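Local coordinates for protein ribulose bisphosphate carboxylase (Pyrococcus horikoshii, PDB 2D69) that probably catalyses the carboxylation of ribulose 1,5-bisphosphate by CO2 and water to two molecules of 3-phosphoglycerate, as part of an archaeal pathway of AMP breakdown, at residues D151-A156 against L367-G372; T312-G317 against P345-G350; R144-V149 against T220-I225. All coordinates share one frame; numbering follows the deposited sequence.

Contact 1 of 3, residues D151-A156 against L367-G372; sequences DRPLTA and LVIQAG. With SO4 (sulfate ion), chain E; SO4 (sulfate ion), chain H.
L154 O takes the N-H of I369 at 2.7 Å and also meets the CA-H of V368. This is the parallel seam at which strand 154-157, the first of the alpha/beta (TIM) barrel, meets strand 368-370, the last, and so closes the ring. L154 N donates to L367 O at 3.0 Å. Two residues on, A156 N donates to I369 O at 2.9 Å, and A156 O receives A371 N at the same length of 2.9 Å. I369 and T155 face the outer helices: I369 touches M356 and L359 of helix 356-363, and T155 packs on L389 and I393 of helix 382-398. P153 lies alongside I369 and points the same way; its CB presses on I369 CD1 at 3.5 Å, a tight carbon pair. CG1 of I369, opposite the carbonyl carbon and beside its own N (chi1 -68°), carries CD1 to that ring. On the inner face, A156 CB rests against V368 CG1 at 4.2 Å. Q370 belongs to the predicted substrate site. Its amide is fixed from both ends: OE1 accepts V158 N, while NE2 is shared between S348 OG and O4 of a bound sulfate, which it meets at 3.2 Å with an N-H...O angle of 154°.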
loop_
_atom_site.group_PDB
_atom_site.type_symbol
_atom_site.label_atom_id
_atom_site.label_comp_id
_atom_site.label_asym_id
_atom_site.label_seq_id
_atom_site.Cartn_x
_atom_site.Cartn_y
_atom_site.Cartn_z
ATOM N N ASP A 151 -21.355 37.668 15.634
ATOM C CA ASP A 151 -21.702 38.975 15.053
ATOM C C ASP A 151 -20.487 39.909 14.751
ATOM O O ASP A 151 -20.395 40.495 13.638
ATOM C CB ASP A 151 -22.696 39.697 15.975
ATOM C CG ASP A 151 -23.286 40.942 15.313
ATOM O OD1 ASP A 151 -23.841 40.788 14.177
ATOM O OD2 ASP A 151 -23.216 42.106 15.822
ATOM N N ARG A 152 -19.574 40.050 15.713
ATOM C CA ARG A 152 -18.479 41.026 15.587
ATOM C C ARG A 152 -17.463 40.589 14.558
ATOM O O ARG A 152 -17.357 39.399 14.303
ATOM C CB ARG A 152 -17.801 41.271 16.935
ATOM C CG ARG A 152 -17.020 40.082 17.476
ATOM C CD ARG A 152 -16.110 40.480 18.620
ATOM N NE ARG A 152 -15.520 39.277 19.221
ATOM C CZ ARG A 152 -14.428 38.699 18.802
ATOM N NH1 ARG A 152 -13.771 39.207 17.785
ATOM N NH2 ARG A 152 -13.983 37.598 19.379
ATOM N N PRO A 153 -16.712 41.510 13.957
ATOM C CA PRO A 153 -15.574 41.106 13.128
ATOM C C PRO A 153 -14.575 40.298 13.970
ATOM O O PRO A 153 -14.479 40.420 15.185
ATOM C CB PRO A 153 -14.961 42.426 12.637
ATOM C CG PRO A 153 -15.580 43.480 13.417
ATOM C CD PRO A 153 -16.863 42.963 14.031
ATOM N N LEU A 154 -13.830 39.456 13.299
ATOM C CA LEU A 154 -12.755 38.707 13.950
ATOM C C LEU A 154 -11.503 39.563 13.901
ATOM O O LEU A 154 -11.387 40.439 13.044
ATOM C CB LEU A 154 -12.510 37.385 13.226
ATOM C CG LEU A 154 -13.562 36.278 13.382
ATOM C CD1 LEU A 154 -13.298 35.167 12.347
ATOM C CD2 LEU A 154 -13.476 35.679 14.742
ATOM N N THR A 155 -10.614 39.337 14.872
ATOM C CA THR A 155 -9.321 39.998 14.915
ATOM C C THR A 155 -8.136 39.065 14.664
ATOM O O THR A 155 -8.165 37.867 14.971
ATOM C CB THR A 155 -9.119 40.686 16.219
ATOM O OG1 THR A 155 -9.096 39.718 17.270
ATOM C CG2 THR A 155 -10.244 41.652 16.519
ATOM N N ALA A 156 -7.097 39.658 14.080
ATOM C CA ALA A 156 -5.877 38.978 13.694
ATOM C C ALA A 156 -4.703 39.892 13.956
ATOM O O ALA A 156 -4.826 41.124 13.863
ATOM C CB ALA A 156 -5.919 38.624 12.232
ATOM N N LEU A 367 -15.911 40.960 8.695
ATOM C CA LEU A 367 -14.521 41.256 8.385
ATOM C C LEU A 367 -13.610 40.465 9.282
ATOM O O LEU A 367 -13.937 40.158 10.432
ATOM C CB LEU A 367 -14.181 42.723 8.631
ATOM C CG LEU A 367 -14.926 43.795 7.863
ATOM C CD1 LEU A 367 -14.517 45.134 8.414
ATOM C CD2 LEU A 367 -14.647 43.738 6.369
ATOM N N VAL A 368 -12.447 40.133 8.751
ATOM C CA VAL A 368 -11.340 39.794 9.599
ATOM C C VAL A 368 -10.454 41.010 9.647
ATOM O O VAL A 368 -10.038 41.501 8.585
ATOM C CB VAL A 368 -10.576 38.617 9.040
ATOM C CG1 VAL A 368 -9.378 38.323 9.902
ATOM C CG2 VAL A 368 -11.490 37.377 8.913
ATOM N N ILE A 369 -10.134 41.484 10.850
ATOM C CA ILE A 369 -9.411 42.761 10.968
ATOM C C ILE A 369 -8.001 42.483 11.454
ATOM O O ILE A 369 -7.816 42.005 12.577
ATOM C CB ILE A 369 -10.128 43.659 11.952
ATOM C CG1 ILE A 369 -11.469 44.089 11.380
ATOM C CG2 ILE A 369 -9.282 44.886 12.285
ATOM C CD1 ILE A 369 -12.368 44.723 12.423
ATOM N N GLN A 370 -7.014 42.704 10.599
ATOM C CA GLN A 370 -5.627 42.425 10.973
ATOM C C GLN A 370 -5.019 43.748 11.461
ATOM O O GLN A 370 -4.931 44.700 10.684
ATOM C CB GLN A 370 -4.819 41.896 9.789
ATOM C CG GLN A 370 -3.407 41.318 10.160
ATOM C CD GLN A 370 -2.363 42.382 10.584
ATOM O OE1 GLN A 370 -1.710 42.235 11.638
ATOM N NE2 GLN A 370 -2.205 43.455 9.782
ATOM N N ALA A 371 -4.596 43.784 12.712
ATOM C CA ALA A 371 -4.043 45.003 13.292
ATOM C C ALA A 371 -2.745 44.747 14.016
ATOM O O ALA A 371 -2.634 45.007 15.225
ATOM C CB ALA A 371 -5.038 45.683 14.196
ATOM N N GLY A 372 -1.744 44.382 13.221
ATOM C CA GLY A 372 -0.339 44.282 13.589
ATOM C C GLY A 372 0.330 45.354 14.426
ATOM O O GLY A 372 0.477 45.181 15.633
HETATM S S SO4 E . 0.222 46.605 10.016
HETATM O O1 SO4 E . 1.325 47.046 10.855
HETATM O O2 SO4 E . -0.122 47.623 9.053
HETATM O O3 SO4 E . 0.687 45.432 9.302
HETATM O O4 SO4 E . -0.914 46.235 10.841
HETATM S S SO4 H . -19.456 37.092 20.207
HETATM O O1 SO4 H . -19.591 35.640 20.071
HETATM O O2 SO4 H . -19.769 37.753 18.930
HETATM O O3 SO4 H . -20.444 37.504 21.202
HETATM O O4 SO4 H . -18.110 37.463 20.672
#

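Contact 2 of 3, residues T312-G317 against P345-G350; sequences TGTAVG and PVASGG. With SO4 (sulfate ion), chain E.
Hydrogen bonds join the two segments at both ends of T312-T314. T312 N donates to V346 O at 3.2 Å, the N-H pointing at the oxygen with an angle of 159°. The same carbonyl accepts a second hydrogen bond, from a water 2.7 Å away that itself accepts G313 N, so V346 O is gripped twice. Further along, T314 OG1 gives a weak bond to S348 O at 3.4 Å, while T312 OG1 bonds to N330 of helix 323-334. Van der Waals contact comes mainly from T314. Its CG2 methyl, anti to the carbonyl carbon, packs against A347 CB at 3.5 Å and over the S348 backbone, while OG1 sits between N and C (chi1 59°). With an alanine here both branches are gone, which would probably leave S348 O without this hydroxyl and open a gap beside A347 CB. V316, poorly ordered, adds its CG2 at 3.6 Å from G349 O, and T312 lies beside P345. Anion binding falls to the second segment: G350 N donates to sulfate O2 at 2.7 Å, with G373 N as a further donor. Peptide N-H groups round a tetrahedral anion at the end of barrel strand 344-348 are consistent with a substrate phosphate pocket, and 312-317 begins loop 6, the mobile loop of Rubisco, which carries K318, the predicted transition-state stabiliser.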
loop_
_atom_site.group_PDB
_atom_site.type_symbol
_atom_site.label_atom_id
_atom_site.label_comp_id
_atom_site.label_asym_id
_atom_site.label_seq_id
_atom_site.Cartn_x
_atom_site.Cartn_y
_atom_site.Cartn_z
ATOM N N THR A 312 -8.342 42.262 0.987
ATOM C CA THR A 312 -8.790 43.182 -0.090
ATOM C C THR A 312 -8.310 44.668 -0.054
ATOM O O THR A 312 -8.556 45.378 -1.036
ATOM C CB THR A 312 -10.305 43.209 -0.144
ATOM O OG1 THR A 312 -10.801 43.548 1.150
ATOM C CG2 THR A 312 -10.873 41.784 -0.417
ATOM N N GLY A 313 -7.692 45.128 1.036
ATOM C CA GLY A 313 -7.382 46.566 1.239
ATOM C C GLY A 313 -8.227 47.261 2.322
ATOM O O GLY A 313 -9.165 46.646 2.802
ATOM N N THR A 314 -7.919 48.515 2.712
ATOM C CA THR A 314 -8.728 49.286 3.720
ATOM C C THR A 314 -8.873 50.798 3.500
ATOM O O THR A 314 -8.177 51.379 2.652
ATOM C CB THR A 314 -8.114 49.195 5.113
ATOM O OG1 THR A 314 -6.766 49.707 5.088
ATOM C CG2 THR A 314 -8.036 47.760 5.540
ATOM N N ALA A 315 -9.736 51.419 4.324
ATOM C CA ALA A 315 -9.904 52.868 4.361
ATOM C C ALA A 315 -9.523 53.453 5.749
ATOM O O ALA A 315 -10.258 53.399 6.766
ATOM C CB ALA A 315 -11.308 53.280 3.929
ATOM N N VAL A 316 -8.311 54.000 5.707
ATOM C CA VAL A 316 -7.524 54.532 6.808
ATOM C C VAL A 316 -6.973 55.854 6.236
ATOM O O VAL A 316 -7.206 56.162 5.063
ATOM C CB VAL A 316 -6.352 53.522 7.093
ATOM C CG1 VAL A 316 -5.506 53.887 8.324
ATOM C CG2 VAL A 316 -6.893 52.104 7.223
ATOM N N GLY A 317 -6.277 56.661 7.025
ATOM C CA GLY A 317 -5.458 57.719 6.443
ATOM C C GLY A 317 -4.161 57.067 5.962
ATOM O O GLY A 317 -3.736 57.213 4.801
ATOM N N PRO A 345 -13.821 39.256 3.772
ATOM C CA PRO A 345 -12.739 40.206 3.439
ATOM C C PRO A 345 -11.840 40.367 4.663
ATOM O O PRO A 345 -12.358 40.341 5.791
ATOM C CB PRO A 345 -13.465 41.510 3.147
ATOM C CG PRO A 345 -14.877 41.184 3.060
ATOM C CD PRO A 345 -15.113 39.943 3.928
ATOM N N VAL A 346 -10.533 40.441 4.430
ATOM C CA VAL A 346 -9.534 40.618 5.447
ATOM C C VAL A 346 -9.032 42.038 5.264
ATOM O O VAL A 346 -8.501 42.414 4.189
ATOM C CB VAL A 346 -8.331 39.661 5.308
ATOM C CG1 VAL A 346 -7.257 39.990 6.399
ATOM C CG2 VAL A 346 -8.748 38.141 5.312
ATOM N N ALA A 347 -9.267 42.855 6.277
ATOM C CA ALA A 347 -8.824 44.248 6.260
ATOM C C ALA A 347 -7.510 44.412 7.031
ATOM O O ALA A 347 -7.391 43.942 8.179
ATOM C CB ALA A 347 -9.922 45.153 6.833
ATOM N N SER A 348 -6.545 45.085 6.400
ATOM C CA SER A 348 -5.195 45.277 6.938
ATOM C C SER A 348 -4.520 46.508 6.357
ATOM O O SER A 348 -4.785 46.895 5.202
ATOM C CB SER A 348 -4.334 44.044 6.640
ATOM O OG SER A 348 -3.173 43.990 7.458
ATOM N N GLY A 349 -3.644 47.136 7.144
ATOM C CA GLY A 349 -2.859 48.262 6.662
ATOM C C GLY A 349 -2.971 49.421 7.610
ATOM O O GLY A 349 -3.818 50.281 7.420
ATOM N N GLY A 350 -2.190 49.371 8.686
ATOM C CA GLY A 350 -2.110 50.430 9.654
ATOM C C GLY A 350 -3.342 50.635 10.507
ATOM O O GLY A 350 -3.584 51.739 10.986
HETATM S S SO4 E . 0.222 46.605 10.016
HETATM O O1 SO4 E . 1.325 47.046 10.855
HETATM O O2 SO4 E . -0.122 47.623 9.053
HETATM O O3 SO4 E . 0.687 45.432 9.302
HETATM O O4 SO4 E . -0.914 46.235 10.841
HETATM O O HOH W 1 -6.492 44.011 3.314
#

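Contact 3 of 3, residues R144-V149 against T220-I225; sequences REFMGV and TKEYLI
M147, at the end of helix 139-147, and T220, just before barrel strand 222-224, bring their CA atoms to 5.6 Å, the nearest backbone approach of the two segments. The helix stops in a Schellman motif: G148 takes positive phi (68°) as the C-prime residue and V149 N turns back to R144 O at 3.0 Å. R144 also braces this turn with its side chain, NH1 meeting V149 O from above the carbonyl plane although the oxygen lies in the guanidinium plane. The backbones are linked through a water, which donates to M147 O at 2.8 Å and accepts T220 N at 3.0 Å. T220 points toward the helix end; its CB lies 3.4 Å from M147 O, and its CG2 faces F146 O. M147 supplies much of the remaining packing. Its chain is bent at both chi2 (-54°) and chi3 (-64°), which curls the thioether over 220-222, CE lying 3.5 Å from T220 O. SD rests 3.8 Å from E222 CB and equally near CG, the two side chains crossing at a slant. The F146 ring approaches E222 CG obliquely. The carboxylate is engaged elsewhere: OE1 accepts the N-H of Y223 at 2.8 Å, and OE2 forms a salt bridge with R210 and accepts Q247 N. E145 forms a salt bridge with R208 of a second subunit. The end of helix 139-147 thus packs against the start of a TIM-barrel strand, where M147 and E222 both lean on L184 of strand 184-186 and T220 touches E214 of helix 199-217.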
loop_
_atom_site.group_PDB
_atom_site.type_symbol
_atom_site.label_atom_id
_atom_site.label_comp_id
_atom_site.label_asym_id
_atom_site.label_seq_id
_atom_site.Cartn_x
_atom_site.Cartn_y
_atom_site.Cartn_z
ATOM N N ARG A 144 -17.520 31.512 11.390
ATOM C CA ARG A 144 -18.172 32.058 12.592
ATOM C C ARG A 144 -18.581 30.960 13.526
ATOM O O ARG A 144 -18.498 31.115 14.757
ATOM C CB ARG A 144 -19.382 32.915 12.239
ATOM C CG ARG A 144 -19.052 34.308 11.708
ATOM C CD ARG A 144 -20.253 35.267 11.729
ATOM N NE ARG A 144 -19.866 36.598 11.332
ATOM C CZ ARG A 144 -19.185 37.448 12.071
ATOM N NH1 ARG A 144 -18.799 37.149 13.301
ATOM N NH2 ARG A 144 -18.869 38.613 11.583
ATOM N N GLU A 145 -19.050 29.851 12.952
ATOM C CA GLU A 145 -19.474 28.695 13.752
ATOM C C GLU A 145 -18.328 28.031 14.542
ATOM O O GLU A 145 -18.460 27.770 15.761
ATOM C CB GLU A 145 -20.159 27.672 12.872
ATOM C CG GLU A 145 -20.581 26.395 13.574
ATOM C CD GLU A 145 -21.250 25.371 12.640
ATOM O OE1 GLU A 145 -20.695 25.045 11.546
ATOM O OE2 GLU A 145 -22.312 24.850 13.032
ATOM N N PHE A 146 -17.199 27.776 13.902
ATOM C CA PHE A 146 -16.105 27.070 14.603
ATOM C C PHE A 146 -15.302 27.996 15.490
ATOM O O PHE A 146 -14.665 27.549 16.437
ATOM C CB PHE A 146 -15.265 26.156 13.639
ATOM C CG PHE A 146 -14.286 26.847 12.750
ATOM C CD1 PHE A 146 -14.366 26.670 11.357
ATOM C CD2 PHE A 146 -13.236 27.574 13.272
ATOM C CE1 PHE A 146 -13.426 27.255 10.493
ATOM C CE2 PHE A 146 -12.304 28.193 12.433
ATOM C CZ PHE A 146 -12.393 28.030 11.025
ATOM N N MET A 147 -15.386 29.301 15.234
ATOM C CA MET A 147 -14.694 30.279 16.083
ATOM C C MET A 147 -15.585 30.691 17.264
ATOM O O MET A 147 -15.122 31.294 18.237
ATOM C CB MET A 147 -14.325 31.495 15.259
ATOM C CG MET A 147 -13.155 31.305 14.253
ATOM S SD MET A 147 -11.679 30.660 15.052
ATOM C CE MET A 147 -11.197 31.980 16.234
ATOM N N GLY A 148 -16.870 30.366 17.169
ATOM C CA GLY A 148 -17.849 30.724 18.199
ATOM C C GLY A 148 -18.091 32.224 18.279
ATOM O O GLY A 148 -18.379 32.759 19.392
ATOM N N VAL A 149 -17.962 32.923 17.143
ATOM C CA VAL A 149 -18.135 34.374 17.135
ATOM C C VAL A 149 -19.243 34.799 16.192
ATOM O O VAL A 149 -19.056 34.774 14.957
ATOM C CB VAL A 149 -16.799 35.098 16.793
ATOM C CG1 VAL A 149 -16.999 36.596 16.710
ATOM C CG2 VAL A 149 -15.740 34.762 17.854
ATOM N N THR A 220 -12.343 30.651 21.783
ATOM C CA THR A 220 -11.671 29.935 20.735
ATOM C C THR A 220 -10.551 30.775 20.072
ATOM O O THR A 220 -10.741 31.931 19.716
ATOM C CB THR A 220 -12.706 29.455 19.726
ATOM O OG1 THR A 220 -13.613 28.538 20.369
ATOM C CG2 THR A 220 -12.046 28.622 18.589
ATOM N N LYS A 221 -9.392 30.157 19.906
ATOM C CA LYS A 221 -8.264 30.803 19.306
ATOM C C LYS A 221 -7.780 29.974 18.108
ATOM O O LYS A 221 -7.825 28.735 18.127
ATOM C CB LYS A 221 -7.137 30.979 20.327
ATOM C CG LYS A 221 -7.536 31.659 21.661
ATOM C CD LYS A 221 -8.009 33.059 21.407
ATOM C CE LYS A 221 -8.276 33.812 22.699
ATOM N NZ LYS A 221 -8.707 35.214 22.359
ATOM N N GLU A 222 -7.314 30.669 17.092
ATOM C CA GLU A 222 -6.845 30.014 15.882
ATOM C C GLU A 222 -5.594 30.673 15.337
ATOM O O GLU A 222 -5.117 31.684 15.865
ATOM C CB GLU A 222 -7.951 29.925 14.833
ATOM C CG GLU A 222 -8.527 28.533 14.781
ATOM C CD GLU A 222 -7.539 27.457 14.311
ATOM O OE1 GLU A 222 -6.533 27.759 13.623
ATOM O OE2 GLU A 222 -7.803 26.279 14.604
ATOM N N TYR A 223 -5.073 30.063 14.278
ATOM C CA TYR A 223 -3.729 30.337 13.806
ATOM C C TYR A 223 -3.694 30.213 12.292
ATOM O O TYR A 223 -3.817 29.119 11.757
ATOM C CB TYR A 223 -2.750 29.325 14.447
ATOM C CG TYR A 223 -1.279 29.559 14.150
ATOM C CD1 TYR A 223 -0.838 30.719 13.542
ATOM C CD2 TYR A 223 -0.333 28.616 14.484
ATOM C CE1 TYR A 223 0.475 30.904 13.254
ATOM C CE2 TYR A 223 1.014 28.817 14.221
ATOM C CZ TYR A 223 1.409 29.932 13.603
ATOM O OH TYR A 223 2.735 30.121 13.322
ATOM N N LEU A 224 -3.492 31.337 11.630
ATOM C CA LEU A 224 -3.367 31.411 10.214
ATOM C C LEU A 224 -1.925 31.142 9.916
ATOM O O LEU A 224 -1.131 32.046 9.637
ATOM C CB LEU A 224 -3.781 32.790 9.706
ATOM C CG LEU A 224 -5.150 33.249 10.232
ATOM C CD1 LEU A 224 -5.409 34.669 9.816
ATOM C CD2 LEU A 224 -6.288 32.371 9.800
ATOM N N ILE A 225 -1.601 29.864 9.947
ATOM C CA ILE A 225 -0.239 29.379 9.826
ATOM C C ILE A 225 0.143 29.237 8.389
ATOM O O ILE A 225 -0.594 28.627 7.612
ATOM C CB ILE A 225 -0.106 28.055 10.632
ATOM C CG1 ILE A 225 1.360 27.580 10.625
ATOM C CG2 ILE A 225 -1.032 26.950 10.106
ATOM C CD1 ILE A 225 1.652 26.668 11.762
HETATM O O HOH W 2 -14.960 31.778 20.948
#

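In the fold
All three contacts belong to the eight-stranded barrel of the catalytic domain. Along its sheet the strands run 222-224, 184-186, 154-157, 368-370, 344-348, 309-311, so contact 1 lies between the others. Its centre is about 11 Å from the centre of each, while the centres of contacts 2 and 3 are about 20 Å apart. In sequence, both segments of contact 2 fall between those of contact 1, whereas contacts 1 and 3 interleave. R144 NH1 bonds to R152 O, tying contact 3 to contact 1; Q370 N on A347 O ties contact 1 to contact 2. Contact 1 closes the barrel; contacts 1 and 2 supply groups to one sulfate in the predicted substrate site, away from contact 3.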